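Local coordinates for NEQ263 (Nanoarchaeum equitans Kin4-M, PDB 5BN3), which forms, with NeqA, the core complex of an unusual ATP synthase and probably binds adenine nucleotide as a member of the ATPase alpha/beta family, at residues 7-12 with 39-44; 58-63 with 91-96; 303-308 with 316-321. All coordinates share one frame; numbering follows the deposited sequence.

Contact 1 (7-12 with 39-44); sequences PLIAVE and ALALLF
The Pro7 ring lies beside Leu42, both pointing the same way, and its CG is 4.1 Å from Leu42 CD2. Backbone amides and carbonyls pair across the strands: Leu43 N donates to Pro7 O (2.8 Å), and Ile9 N reaches Ala41 O. Ala41 N returns a bond to Ile9 O, and Val11 and Ala39 exchange two more, making five rungs. On one face of the ladder stand Leu8, Ala10, Leu40 and Leu42. With its CG anti to the backbone N (chi1 -175°), Leu8 brings CD1 toward the partner strand, 3.4 Å from Ala41 O and 4.1 Å from Leu42 CD2; farther along, Ala10 CB rests on Leu40 CD2 at 3.7 Å. The other face carries Ile9, Val11, Ala39 and Ala41. There Ile9 CG1 presses on Ala41 CB (3.6 Å), while its CG2 meets Leu43 CD1 at 4.0 Å, the two side chains nearly at right angles. Leu42 also packs on helix 228-241. Strand 8-12 sits between 3-5 and 38-43 in a six-stranded antiparallel sheet, consistent with the N-terminal beta-barrel of the ATPase alpha/beta family.

Contact 2 (58-63 with 91-96); sequences GNTYKI and YRDING
Residues 62-63 and 91-93 form a short antiparallel ribbon just after the N-terminal sheet, and Ile94 at its end leans on helix 196-215. Ile63 and Arg92 are a hydrogen-bonded pair: Arg92 N gives to Ile63 O (3.0 Å) and Ile63 N to Arg92 O (3.2 Å), with N-H...O angles of about 150°. In the non-hydrogen-bonded pair Lys62-Asp93, Lys62 CB and CG lie against the Arg92 carbonyl, CB 3.2 Å from Arg92 O. Tyr91 turns its ring edge to Lys62 O, and its CD1 is 3.5 Å from Ile63 C. Ile94 points toward the other segment: CD1 meets the edge of the Tyr61 ring at CD2 (3.9 Å), and CG2 touches Ile63 CG2, the two side chains crossing at about a right angle. Tyr61 OH bonds to Phe77 O, which fixes the far end of the ring. The guanidinium of Arg92 leads off to Glu216 and Asp90. One water joins both segments, hydrogen-bonded to Thr60 OG1 and donating to Tyr61 O and, weakly, to Asp93 OD1. That same OD1 accepts from Asn95 N (2.8 Å), an Asx turn that follows the two-stranded antiparallel ribbon.

Contact 3 (303-308 with 316-321); sequences YVLSQD and PPIDLL. With SO4 (sulfate ion), chain X.
Leu305 lies obliquely against both Pro317 and Ile318, at a single beta bridge between strand 301-304 and helix 307-311, where Ser306 takes the N-cap position. The leucine CG comes up to Pro317 CG at 3.7 Å, while its CD1 branch reaches Ile318 CG1 at 3.9 Å, so one side chain spans two neighbouring residues of the loop. Cut back to alanine, Leu305 would lose CG and both methyl branches, which would probably leave a gap beside Pro317 CG and Ile318 CG1. Two backbone bonds flank this packing: Asp319 N to Val304 O (2.8 Å) and Ser306 N to Pro317 O (2.6 Å). Pro317 is the centre of an inverse gamma turn, and its CB sits 3.5 Å from Ser306 O. Farther along the loop, Asp319 CB lies against Val304 O, and its carboxylate turns back on its own chain, where OD1 accepts from Leu321 N, an Asx turn, and also from Lys322 N. Ser306, with OG anti to the backbone N (chi1 165°), faces the start of the helix; OG accepts from Leu309 N and donates to the bound sulfate. The first turn of the helix adds a second grip on that anion, probably from the crystallisation liquor, and the helix dipole would probably favour it. Asp308 carries its own carboxylate to Lys312 and to Lys453 of a neighbouring V-type ATP synthase alpha chain. Its amide N donates to sulfate O4 at 2.8 Å, and Ser306 OG holds sulfate O1 at 2.7 Å.

In the fold
The contacts follow one another along the chain, each closing before the next opens. Contact 1 belongs to the six-stranded antiparallel sheet of the N-terminal domain; contact 2 pairs the two strands 62-64 and 91-93 just beyond it. Their centres are 19 Å apart, and they meet where Phe44 CE2 lies 4.0 Å from Tyr61 CE1. Contact 3 lies in the nucleotide-binding domain, beside strand 301-304 of the mixed sheet, across the chain's centre: its centre is 43 Å from contact 1 and 39 Å from contact 2. All three lie within reach of V-type ATP synthase alpha chains, so alpha chains border both the N-terminal and the nucleotide-binding parts of the subunit.

Contact 1 (7-12 with 39-44)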
loop_
_atom_site.group_PDB
_atom_site.type_symbol
_atom_site.label_atom_id
_atom_site.label_comp_id
_atom_site.label_asym_id
_atom_site.label_seq_id
_atom_site.Cartn_x
_atom_site.Cartn_y
_atom_site.Cartn_z
ATOM N N PRO B 7 6.871 -29.798 6.642
ATOM C CA PRO B 7 6.006 -30.897 7.087
ATOM C C PRO B 7 5.097 -31.459 5.992
ATOM O O PRO B 7 4.156 -32.184 6.321
ATOM C CB PRO B 7 5.147 -30.227 8.160
ATOM C CG PRO B 7 4.998 -28.825 7.663
ATOM C CD PRO B 7 6.294 -28.481 6.965
ATOM N N LEU B 8 5.362 -31.144 4.726
ATOM C CA LEU B 8 4.463 -31.563 3.648
ATOM C C LEU B 8 4.908 -32.837 2.926
ATOM O O LEU B 8 6.079 -32.992 2.578
ATOM C CB LEU B 8 4.278 -30.438 2.624
ATOM C CG LEU B 8 3.268 -30.715 1.506
ATOM C CD1 LEU B 8 1.865 -30.808 2.074
ATOM C CD2 LEU B 8 3.330 -29.656 0.416
ATOM N N ILE B 9 3.959 -33.745 2.713
ATOM C CA ILE B 9 4.173 -34.891 1.834
ATOM C C ILE B 9 3.093 -34.950 0.757
ATOM O O ILE B 9 1.923 -34.657 1.017
ATOM C CB ILE B 9 4.242 -36.239 2.601
ATOM C CG1 ILE B 9 2.923 -36.545 3.313
ATOM C CG2 ILE B 9 5.392 -36.236 3.592
ATOM C CD1 ILE B 9 2.898 -37.905 4.002
ATOM N N ALA B 10 3.498 -35.300 -0.461
ATOM C CA ALA B 10 2.550 -35.545 -1.541
ATOM C C ALA B 10 2.490 -37.046 -1.761
ATOM O O ALA B 10 3.527 -37.707 -1.860
ATOM C CB ALA B 10 2.977 -34.839 -2.808
ATOM N N VAL B 11 1.279 -37.585 -1.841
ATOM C CA VAL B 11 1.116 -39.030 -1.808
ATOM C C VAL B 11 -0.038 -39.546 -2.674
ATOM O O VAL B 11 -1.034 -38.852 -2.883
ATOM C CB VAL B 11 1.000 -39.510 -0.345
ATOM C CG1 VAL B 11 -0.300 -40.252 -0.100
ATOM C CG2 VAL B 11 2.205 -40.356 0.020
ATOM N N GLU B 12 0.117 -40.764 -3.188
ATOM C CA GLU B 12 -0.892 -41.373 -4.046
ATOM C C GLU B 12 -1.812 -42.268 -3.220
ATOM O O GLU B 12 -1.353 -43.208 -2.569
ATOM C CB GLU B 12 -0.227 -42.193 -5.158
ATOM C CG GLU B 12 1.010 -41.545 -5.781
ATOM C CD GLU B 12 2.281 -41.775 -4.973
ATOM O OE1 GLU B 12 2.198 -42.356 -3.869
ATOM O OE2 GLU B 12 3.368 -41.374 -5.444
ATOM N N ALA B 39 -3.064 -36.893 -3.103
ATOM C CA ALA B 39 -3.304 -36.295 -1.794
ATOM C C ALA B 39 -2.094 -35.513 -1.298
ATOM O O ALA B 39 -0.950 -35.879 -1.572
ATOM C CB ALA B 39 -3.688 -37.359 -0.784
ATOM N N LEU B 40 -2.357 -34.433 -0.572
ATOM C CA LEU B 40 -1.310 -33.720 0.147
ATOM C C LEU B 40 -1.557 -33.938 1.633
ATOM O O LEU B 40 -2.699 -33.870 2.088
ATOM C CB LEU B 40 -1.333 -32.224 -0.179
ATOM C CG LEU B 40 -1.088 -31.791 -1.628
ATOM C CD1 LEU B 40 -0.990 -30.273 -1.745
ATOM C CD2 LEU B 40 0.159 -32.446 -2.187
ATOM N N ALA B 41 -0.499 -34.212 2.389
ATOM C CA ALA B 41 -0.654 -34.450 3.820
ATOM C C ALA B 41 0.347 -33.667 4.663
ATOM O O ALA B 41 1.458 -33.377 4.219
ATOM C CB ALA B 41 -0.566 -35.935 4.128
ATOM N N LEU B 42 -0.060 -33.332 5.885
ATOM C CA LEU B 42 0.805 -32.617 6.817
ATOM C C LEU B 42 1.255 -33.531 7.945
ATOM O O LEU B 42 0.430 -34.085 8.673
ATOM C CB LEU B 42 0.083 -31.404 7.407
ATOM C CG LEU B 42 -0.039 -30.176 6.511
ATOM C CD1 LEU B 42 -0.682 -29.028 7.257
ATOM C CD2 LEU B 42 1.328 -29.775 6.019
ATOM N N LEU B 43 2.569 -33.673 8.090
ATOM C CA LEU B 43 3.144 -34.518 9.130
ATOM C C LEU B 43 2.878 -33.952 10.523
ATOM O O LEU B 43 2.876 -32.735 10.721
ATOM C CB LEU B 43 4.649 -34.676 8.901
ATOM C CG LEU B 43 5.042 -35.319 7.569
ATOM C CD1 LEU B 43 6.535 -35.203 7.325
ATOM C CD2 LEU B 43 4.616 -36.771 7.551
ATOM N N PHE B 44 2.643 -34.845 11.479
ATOM C CA PHE B 44 2.453 -34.458 12.873
ATOM C C PHE B 44 3.741 -33.878 13.441
ATOM O O PHE B 44 3.712 -32.920 14.214
ATOM C CB PHE B 44 2.023 -35.667 13.709
ATOM C CG PHE B 44 0.543 -35.932 13.686
ATOM C CD1 PHE B 44 -0.186 -35.799 12.514
ATOM C CD2 PHE B 44 -0.115 -36.337 14.838
ATOM C CE1 PHE B 44 -1.545 -36.050 12.494
ATOM C CE2 PHE B 44 -1.476 -36.593 14.824
ATOM C CZ PHE B 44 -2.190 -36.449 13.650
#

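Contact 2 (58-63 with 91-96)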
loop_
_atom_site.group_PDB
_atom_site.type_symbol
_atom_site.label_atom_id
_atom_site.label_comp_id
_atom_site.label_asym_id
_atom_site.label_seq_id
_atom_site.Cartn_x
_atom_site.Cartn_y
_atom_site.Cartn_z
ATOM N N GLY B 58 -8.979 -44.308 8.001
ATOM C CA GLY B 58 -10.320 -44.260 7.450
ATOM C C GLY B 58 -11.217 -43.269 8.166
ATOM O O GLY B 58 -12.440 -43.312 8.020
ATOM N N ASN B 59 -10.613 -42.377 8.944
ATOM C CA ASN B 59 -11.365 -41.353 9.666
ATOM C C ASN B 59 -10.567 -40.069 9.863
ATOM O O ASN B 59 -9.341 -40.074 9.769
ATOM C CB ASN B 59 -11.845 -41.888 11.021
ATOM C CG ASN B 59 -10.708 -42.429 11.874
ATOM O OD1 ASN B 59 -10.381 -43.615 11.814
ATOM N ND2 ASN B 59 -10.106 -41.561 12.681
ATOM N N THR B 60 -11.271 -38.969 10.126
ATOM C CA THR B 60 -10.620 -37.708 10.475
ATOM C C THR B 60 -10.156 -37.782 11.924
ATOM O O THR B 60 -10.528 -38.710 12.643
ATOM C CB THR B 60 -11.553 -36.493 10.273
ATOM O OG1 THR B 60 -12.637 -36.549 11.207
ATOM C CG2 THR B 60 -12.109 -36.483 8.861
ATOM N N TYR B 61 -9.354 -36.814 12.357
ATOM C CA TYR B 61 -8.743 -36.887 13.684
ATOM C C TYR B 61 -9.739 -36.733 14.832
ATOM O O TYR B 61 -10.535 -35.791 14.869
ATOM C CB TYR B 61 -7.595 -35.882 13.832
ATOM C CG TYR B 61 -6.768 -36.109 15.078
ATOM C CD1 TYR B 61 -5.859 -37.154 15.148
ATOM C CD2 TYR B 61 -6.901 -35.284 16.185
ATOM C CE1 TYR B 61 -5.105 -37.372 16.285
ATOM C CE2 TYR B 61 -6.150 -35.494 17.325
ATOM C CZ TYR B 61 -5.256 -36.539 17.369
ATOM O OH TYR B 61 -4.506 -36.753 18.499
ATOM N N LYS B 62 -9.676 -37.673 15.770
ATOM C CA LYS B 62 -10.566 -37.677 16.920
ATOM C C LYS B 62 -9.783 -37.875 18.212
ATOM O O LYS B 62 -8.669 -38.400 18.199
ATOM C CB LYS B 62 -11.624 -38.779 16.770
ATOM C CG LYS B 62 -12.506 -38.647 15.537
ATOM C CD LYS B 62 -13.509 -39.792 15.453
ATOM C CE LYS B 62 -14.398 -39.662 14.226
ATOM N NZ LYS B 62 -15.382 -40.776 14.126
ATOM N N ILE B 63 -10.364 -37.447 19.326
ATOM C CA ILE B 63 -9.771 -37.696 20.634
ATOM C C ILE B 63 -10.769 -38.385 21.558
ATOM O O ILE B 63 -11.981 -38.192 21.436
ATOM C CB ILE B 63 -9.263 -36.400 21.307
ATOM C CG1 ILE B 63 -10.401 -35.387 21.462
ATOM C CG2 ILE B 63 -8.113 -35.800 20.514
ATOM C CD1 ILE B 63 -10.095 -34.271 22.449
ATOM N N TYR B 91 -14.726 -41.462 21.232
ATOM C CA TYR B 91 -13.964 -40.592 20.340
ATOM C C TYR B 91 -14.829 -39.531 19.665
ATOM O O TYR B 91 -15.942 -39.811 19.220
ATOM C CB TYR B 91 -13.219 -41.429 19.294
ATOM C CG TYR B 91 -12.047 -42.193 19.865
ATOM C CD1 TYR B 91 -10.813 -41.582 20.032
ATOM C CD2 TYR B 91 -12.176 -43.523 20.242
ATOM C CE1 TYR B 91 -9.739 -42.273 20.555
ATOM C CE2 TYR B 91 -11.104 -44.223 20.767
ATOM C CZ TYR B 91 -9.891 -43.591 20.922
ATOM O OH TYR B 91 -8.819 -44.279 21.443
ATOM N N ARG B 92 -14.302 -38.312 19.596
ATOM C CA ARG B 92 -15.047 -37.178 19.059
ATOM C C ARG B 92 -14.255 -36.429 17.999
ATOM O O ARG B 92 -13.053 -36.210 18.154
ATOM C CB ARG B 92 -15.409 -36.204 20.186
ATOM C CG ARG B 92 -16.229 -36.812 21.304
ATOM C CD ARG B 92 -17.612 -37.213 20.822
ATOM N NE ARG B 92 -18.393 -37.836 21.886
ATOM C CZ ARG B 92 -19.054 -37.161 22.821
ATOM N NH1 ARG B 92 -19.027 -35.836 22.828
ATOM N NH2 ARG B 92 -19.738 -37.811 23.752
ATOM N N ASP B 93 -14.938 -36.042 16.925
ATOM C CA ASP B 93 -14.381 -35.128 15.934
ATOM C C ASP B 93 -13.944 -33.855 16.660
ATOM O O ASP B 93 -14.735 -33.239 17.378
ATOM C CB ASP B 93 -15.444 -34.806 14.878
ATOM C CG ASP B 93 -14.894 -34.021 13.694
ATOM O OD1 ASP B 93 -13.912 -33.264 13.851
ATOM O OD2 ASP B 93 -15.462 -34.153 12.590
ATOM N N ILE B 94 -12.681 -33.475 16.483
ATOM C CA ILE B 94 -12.125 -32.315 17.178
ATOM C C ILE B 94 -12.651 -30.989 16.634
ATOM O O ILE B 94 -12.528 -29.950 17.286
ATOM C CB ILE B 94 -10.583 -32.296 17.148
ATOM C CG1 ILE B 94 -10.066 -32.236 15.711
ATOM C CG2 ILE B 94 -10.009 -33.497 17.891
ATOM C CD1 ILE B 94 -8.617 -31.803 15.618
ATOM N N ASN B 95 -13.220 -31.020 15.434
ATOM C CA ASN B 95 -13.861 -29.836 14.874
ATOM C C ASN B 95 -15.200 -29.568 15.550
ATOM O O ASN B 95 -15.625 -28.420 15.679
ATOM C CB ASN B 95 -14.053 -29.983 13.361
ATOM C CG ASN B 95 -12.751 -29.864 12.592
ATOM O OD1 ASN B 95 -11.863 -29.096 12.968
ATOM N ND2 ASN B 95 -12.631 -30.621 11.508
ATOM N N GLY B 96 -15.860 -30.637 15.986
ATOM C CA GLY B 96 -17.143 -30.519 16.654
ATOM C C GLY B 96 -18.245 -30.041 15.727
ATOM O O GLY B 96 -18.131 -30.147 14.506
HETATM O O HOH W 1 -11.985 -34.506 12.884
#

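Contact 3 (303-308 with 316-321)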
loop_
_atom_site.group_PDB
_atom_site.type_symbol
_atom_site.label_atom_id
_atom_site.label_comp_id
_atom_site.label_asym_id
_atom_site.label_seq_id
_atom_site.Cartn_x
_atom_site.Cartn_y
_atom_site.Cartn_z
ATOM N N TYR B 303 -10.637 -6.688 26.051
ATOM C CA TYR B 303 -9.876 -5.842 26.960
ATOM C C TYR B 303 -8.581 -5.420 26.267
ATOM O O TYR B 303 -7.722 -6.253 25.972
ATOM C CB TYR B 303 -9.577 -6.579 28.268
ATOM C CG TYR B 303 -10.814 -7.090 28.976
ATOM C CD1 TYR B 303 -11.816 -6.219 29.378
ATOM C CD2 TYR B 303 -10.973 -8.441 29.252
ATOM C CE1 TYR B 303 -12.947 -6.680 30.028
ATOM C CE2 TYR B 303 -12.102 -8.911 29.904
ATOM C CZ TYR B 303 -13.083 -8.023 30.288
ATOM O OH TYR B 303 -14.211 -8.475 30.932
ATOM N N VAL B 304 -8.450 -4.126 26.001
ATOM C CA VAL B 304 -7.313 -3.619 25.242
ATOM C C VAL B 304 -6.260 -3.015 26.159
ATOM O O VAL B 304 -6.563 -2.131 26.963
ATOM C CB VAL B 304 -7.765 -2.569 24.209
ATOM C CG1 VAL B 304 -6.569 -2.022 23.440
ATOM C CG2 VAL B 304 -8.780 -3.177 23.257
ATOM N N LEU B 305 -5.024 -3.493 26.041
ATOM C CA LEU B 305 -3.932 -2.978 26.863
ATOM C C LEU B 305 -3.267 -1.769 26.208
ATOM O O LEU B 305 -3.200 -1.673 24.979
ATOM C CB LEU B 305 -2.907 -4.075 27.164
ATOM C CG LEU B 305 -3.082 -4.841 28.480
ATOM C CD1 LEU B 305 -4.544 -5.050 28.817
ATOM C CD2 LEU B 305 -2.358 -6.180 28.440
ATOM N N SER B 306 -2.780 -0.846 27.034
ATOM C CA SER B 306 -2.283 0.442 26.552
ATOM C C SER B 306 -0.798 0.653 26.845
ATOM O O SER B 306 -0.359 0.546 27.993
ATOM C CB SER B 306 -3.111 1.579 27.169
ATOM O OG SER B 306 -2.476 2.835 27.005
ATOM N N GLN B 307 -0.034 0.953 25.799
ATOM C CA GLN B 307 1.389 1.247 25.930
ATOM C C GLN B 307 1.600 2.482 26.800
ATOM O O GLN B 307 2.543 2.546 27.588
ATOM C CB GLN B 307 1.996 1.486 24.544
ATOM C CG GLN B 307 3.173 0.592 24.198
ATOM C CD GLN B 307 3.529 0.655 22.724
ATOM O OE1 GLN B 307 3.468 1.718 22.102
ATOM N NE2 GLN B 307 3.892 -0.488 22.153
ATOM N N ASP B 308 0.714 3.460 26.643
ATOM C CA ASP B 308 0.787 4.702 27.404
ATOM C C ASP B 308 0.653 4.459 28.906
ATOM O O ASP B 308 1.447 4.973 29.696
ATOM C CB ASP B 308 -0.289 5.677 26.922
ATOM C CG ASP B 308 -0.269 6.989 27.678
ATOM O OD1 ASP B 308 0.732 7.728 27.562
ATOM O OD2 ASP B 308 -1.256 7.290 28.382
ATOM N N PRO B 316 -3.199 -2.958 36.046
ATOM C CA PRO B 316 -3.131 -3.426 34.657
ATOM C C PRO B 316 -3.385 -2.287 33.677
ATOM O O PRO B 316 -4.258 -1.457 33.925
ATOM C CB PRO B 316 -4.258 -4.455 34.583
ATOM C CG PRO B 316 -5.254 -3.980 35.593
ATOM C CD PRO B 316 -4.462 -3.346 36.703
ATOM N N PRO B 317 -2.629 -2.251 32.569
ATOM C CA PRO B 317 -2.683 -1.116 31.642
ATOM C C PRO B 317 -3.877 -1.178 30.693
ATOM O O PRO B 317 -3.697 -1.135 29.474
ATOM C CB PRO B 317 -1.377 -1.258 30.861
ATOM C CG PRO B 317 -1.144 -2.739 30.822
ATOM C CD PRO B 317 -1.669 -3.281 32.130
ATOM N N ILE B 318 -5.081 -1.249 31.252
ATOM C CA ILE B 318 -6.301 -1.371 30.458
ATOM C C ILE B 318 -6.848 -0.026 29.972
ATOM O O ILE B 318 -7.125 0.872 30.772
ATOM C CB ILE B 318 -7.402 -2.111 31.251
ATOM C CG1 ILE B 318 -6.998 -3.571 31.470
ATOM C CG2 ILE B 318 -8.731 -2.043 30.524
ATOM C CD1 ILE B 318 -8.015 -4.380 32.251
ATOM N N ASP B 319 -6.999 0.101 28.655
ATOM C CA ASP B 319 -7.647 1.262 28.050
ATOM C C ASP B 319 -9.150 1.160 28.296
ATOM O O ASP B 319 -9.828 0.323 27.697
ATOM C CB ASP B 319 -7.344 1.304 26.545
ATOM C CG ASP B 319 -7.777 2.607 25.884
ATOM O OD1 ASP B 319 -8.875 3.123 26.191
ATOM O OD2 ASP B 319 -7.013 3.115 25.034
ATOM N N LEU B 320 -9.667 2.011 29.180
ATOM C CA LEU B 320 -11.071 1.951 29.590
ATOM C C LEU B 320 -12.047 2.232 28.454
ATOM O O LEU B 320 -13.194 1.787 28.492
ATOM C CB LEU B 320 -11.338 2.930 30.739
ATOM C CG LEU B 320 -10.914 2.513 32.146
ATOM C CD1 LEU B 320 -11.254 3.601 33.153
ATOM C CD2 LEU B 320 -11.593 1.217 32.531
ATOM N N LEU B 321 -11.594 2.966 27.445
ATOM C CA LEU B 321 -12.485 3.407 26.377
ATOM C C LEU B 321 -12.414 2.529 25.127
ATOM O O LEU B 321 -13.418 2.341 24.440
ATOM C CB LEU B 321 -12.228 4.879 26.044
ATOM C CG LEU B 321 -12.537 5.814 27.216
ATOM C CD1 LEU B 321 -12.258 7.264 26.874
ATOM C CD2 LEU B 321 -13.978 5.641 27.623
HETATM S S SO4 X . -1.944 4.211 23.647
HETATM O O1 SO4 X . -2.981 3.886 24.616
HETATM O O2 SO4 X . -2.007 5.634 23.336
HETATM O O3 SO4 X . -2.140 3.415 22.442
HETATM O O4 SO4 X . -0.641 3.887 24.212
#